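Local coordinates for protein glycine cleavage system transcriptional repressor, putative (Vibrio cholerae, PDB 1U8S) that probably represses transcription of the glycine cleavage system, as a regulator built of two ACT domains, at residues 17-22 with 73-78. Residues are numbered along the deposited sequence; the frame is centred on the assembly and turned at random.
Sequences PGICNE and HDLITM
The first turn of helix 19-28 faces the loop that leads into strand 76-82, and the closest CA pair, Ile19 and His73, is 8.1 Å apart, so side chains alone bridge the two. Gly18 is the N-cap, and its carbonyl O takes the N-H of Asn21 at 3.0 Å. With CG1 anti to its backbone N (chi1 -170°), Ile19 carries CD1 across to the loop, where it lies 3.9 Å from CD1 of Leu75 and 4.1 Å from CB of His73. Branched aliphatic side chains suit this spot, where Ile19 and Leu75 are buried and meet methyl to methyl, His73 adding only its CB to the apolar surface. Three residues after Ile19, about one helical turn on, the extended chain of Glu22 brings OE2 over one face of the His73 imidazole, the carboxylate and ring planes 65° apart. OE2 of Glu22 comes within 2.8 Å of His73 NE2, but from above the ring, at a poor angle for a hydrogen bond. Each polar group has a firmer partner: Glu22 OE1 forms a salt bridge with Arg16, while His73 ND1 is hydrogen-bonded to the carbonyl O of Leu69, near the end of helix 56-71. Histidine suits the place because ND1 can give that hydrogen bond while CB lies beside Ile19. In this ACT domain, with its βαββαβ order, the contact joins the start of the first helix to the connection between the second helix and the last strand; Ile19 also packs on Phe46 of strand 45-54 and Leu75 on Ala11 of strand 5-14, beside which strand 76-82 runs antiparallel.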
ATOM      1  N   PRO B  17       0.946  -9.731  16.382  1.00 62.91           N
ATOM      2  CA  PRO B  17       2.372  -9.446  16.560  1.00 61.78           C
ATOM      3  C   PRO B  17       3.378  -9.863  15.482  1.00 60.81           C
ATOM      4  O   PRO B  17       4.158  -9.026  15.020  1.00 60.52           O
ATOM      5  CB  PRO B  17       2.661 -10.072  17.914  1.00 62.47           C
ATOM      6  CG  PRO B  17       1.423  -9.686  18.679  1.00 62.41           C
ATOM      7  CD  PRO B  17       0.308 -10.005  17.686  1.00 63.05           C
ATOM      8  N   GLY B  18       3.372 -11.127  15.067  1.00 59.75           N
ATOM      9  CA  GLY B  18       4.351 -11.543  14.072  1.00 59.75           C
ATOM     10  C   GLY B  18       3.892 -11.981  12.690  1.00 59.72           C
ATOM     11  O   GLY B  18       4.652 -12.615  11.954  1.00 58.54           O
ATOM     12  N   ILE B  19       2.668 -11.637  12.312  1.00 59.89           N
ATOM     13  CA  ILE B  19       2.162 -12.038  11.008  1.00 60.27           C
ATOM     14  C   ILE B  19       3.079 -11.572   9.875  1.00 59.74           C
ATOM     15  O   ILE B  19       3.408 -12.352   8.978  1.00 60.50           O
ATOM     16  CB  ILE B  19       0.724 -11.508  10.781  1.00 61.42           C
ATOM     17  CG1 ILE B  19       0.126 -12.148   9.530  1.00 63.02           C
ATOM     18  CG2 ILE B  19       0.728  -9.995  10.663  1.00 63.04           C
ATOM     19  CD1 ILE B  19      -0.310 -13.587   9.730  1.00 63.18           C
ATOM     20  N   CYS B  20       3.514 -10.315   9.929  1.00 58.74           N
ATOM     21  CA  CYS B  20       4.391  -9.756   8.901  1.00 57.80           C
ATOM     22  C   CYS B  20       5.810 -10.337   8.940  1.00 57.93           C
ATOM     23  O   CYS B  20       6.545 -10.256   7.961  1.00 57.50           O
ATOM     24  CB  CYS B  20       4.445  -8.230   9.034  1.00 58.86           C
ATOM     25  SG  CYS B  20       5.245  -7.372   7.650  1.00 57.46           S
ATOM     26  N   ASN B  21       6.201 -10.914  10.072  1.00 58.91           N
ATOM     27  CA  ASN B  21       7.522 -11.522  10.189  1.00 59.56           C
ATOM     28  C   ASN B  21       7.581 -12.752   9.300  1.00 59.28           C
ATOM     29  O   ASN B  21       8.430 -12.862   8.421  1.00 60.25           O
ATOM     30  CB  ASN B  21       7.801 -11.953  11.633  1.00 61.10           C
ATOM     31  CG  ASN B  21       8.490 -10.874  12.444  1.00 62.75           C
ATOM     32  OD1 ASN B  21       8.259 -10.747  13.650  1.00 64.86           O
ATOM     33  ND2 ASN B  21       9.360 -10.105  11.796  1.00 62.59           N
ATOM     34  N   GLU B  22       6.657 -13.672   9.539  1.00 58.69           N
ATOM     35  CA  GLU B  22       6.591 -14.919   8.791  1.00 58.42           C
ATOM     36  C   GLU B  22       6.495 -14.691   7.293  1.00 57.26           C
ATOM     37  O   GLU B  22       7.091 -15.430   6.509  1.00 56.85           O
ATOM     38  CB  GLU B  22       5.394 -15.735   9.277  1.00 59.71           C
ATOM     39  CG  GLU B  22       5.401 -15.953  10.782  1.00 61.75           C
ATOM     40  CD  GLU B  22       4.032 -16.310  11.331  1.00 62.91           C
ATOM     41  OE1 GLU B  22       3.872 -16.308  12.571  1.00 61.96           O
ATOM     42  OE2 GLU B  22       3.120 -16.594  10.524  1.00 64.52           O
ATOM     43  N   HIS B  73      -2.860 -19.563   9.880  1.00 72.89           N
ATOM     44  CA  HIS B  73      -2.978 -18.231  10.464  1.00 73.28           C
ATOM     45  C   HIS B  73      -4.255 -17.525  10.018  1.00 72.50           C
ATOM     46  O   HIS B  73      -4.436 -16.335  10.274  1.00 72.93           O
ATOM     47  CB  HIS B  73      -1.754 -17.386  10.091  1.00 74.93           C
ATOM     48  CG  HIS B  73      -0.465 -17.926  10.635  1.00 77.39           C
ATOM     49  ND1 HIS B  73       0.140 -19.055  10.129  1.00 77.67           N
ATOM     50  CD2 HIS B  73       0.306 -17.515  11.672  1.00 78.06           C
ATOM     51  CE1 HIS B  73       1.230 -19.320  10.832  1.00 78.20           C
ATOM     52  NE2 HIS B  73       1.352 -18.402  11.774  1.00 78.17           N
ATOM     53  N   ASP B  74      -5.144 -18.263   9.361  1.00 72.38           N
ATOM     54  CA  ASP B  74      -6.400 -17.698   8.881  1.00 72.45           C
ATOM     55  C   ASP B  74      -6.127 -16.526   7.941  1.00 71.28           C
ATOM     56  O   ASP B  74      -6.976 -15.655   7.733  1.00 71.54           O
ATOM     57  CB  ASP B  74      -7.263 -17.246  10.065  1.00 74.88           C
ATOM     58  CG  ASP B  74      -8.289 -18.297  10.474  1.00 77.57           C
ATOM     59  OD1 ASP B  74      -9.244 -18.529   9.695  1.00 77.61           O
ATOM     60  OD2 ASP B  74      -8.140 -18.894  11.567  1.00 78.89           O
ATOM     61  N   LEU B  75      -4.927 -16.532   7.372  1.00 68.40           N
ATOM     62  CA  LEU B  75      -4.478 -15.508   6.444  1.00 65.69           C
ATOM     63  C   LEU B  75      -5.091 -15.807   5.071  1.00 64.16           C
ATOM     64  O   LEU B  75      -5.387 -16.957   4.762  1.00 65.56           O
ATOM     65  CB  LEU B  75      -2.956 -15.565   6.383  1.00 66.20           C
ATOM     66  CG  LEU B  75      -2.129 -14.400   5.855  1.00 67.90           C
ATOM     67  CD1 LEU B  75      -0.657 -14.740   6.044  1.00 67.82           C
ATOM     68  CD2 LEU B  75      -2.437 -14.147   4.394  1.00 68.25           C
ATOM     69  N   ILE B  76      -5.299 -14.783   4.254  1.00 61.85           N
ATOM     70  CA  ILE B  76      -5.871 -14.988   2.924  1.00 59.74           C
ATOM     71  C   ILE B  76      -4.850 -14.536   1.896  1.00 58.06           C
ATOM     72  O   ILE B  76      -4.425 -13.387   1.921  1.00 57.76           O
ATOM     73  CB  ILE B  76      -7.136 -14.148   2.709  1.00 60.47           C
ATOM     74  CG1 ILE B  76      -8.027 -14.203   3.945  1.00 61.81           C
ATOM     75  CG2 ILE B  76      -7.911 -14.680   1.514  1.00 61.42           C
ATOM     76  CD1 ILE B  76      -9.247 -13.298   3.847  1.00 62.28           C
ATOM     77  N   THR B  77      -4.461 -15.417   0.983  1.00 56.95           N
ATOM     78  CA  THR B  77      -3.471 -15.037  -0.015  1.00 56.02           C
ATOM     79  C   THR B  77      -3.971 -14.993  -1.451  1.00 55.05           C
ATOM     80  O   THR B  77      -5.010 -15.554  -1.796  1.00 54.45           O
ATOM     81  CB  THR B  77      -2.260 -15.959   0.030  1.00 55.91           C
ATOM     82  OG1 THR B  77      -2.637 -17.261  -0.437  1.00 58.19           O
ATOM     83  CG2 THR B  77      -1.737 -16.054   1.451  1.00 57.68           C
ATOM     84  N   MET B  78      -3.193 -14.319  -2.287  1.00 54.93           N
ATOM     85  CA  MET B  78      -3.511 -14.150  -3.687  1.00 55.52           C
ATOM     86  C   MET B  78      -2.183 -13.808  -4.355  1.00 54.77           C
ATOM     87  O   MET B  78      -1.495 -12.892  -3.916  1.00 55.37           O
ATOM     88  CB  MET B  78      -4.510 -12.997  -3.816  1.00 57.18           C
ATOM     89  CG  MET B  78      -5.231 -12.890  -5.136  1.00 61.41           C
ATOM     90  SD  MET B  78      -6.703 -11.823  -4.970  1.00 66.77           S
ATOM     91  CE  MET B  78      -5.963 -10.155  -5.109  1.00 65.44           C
TER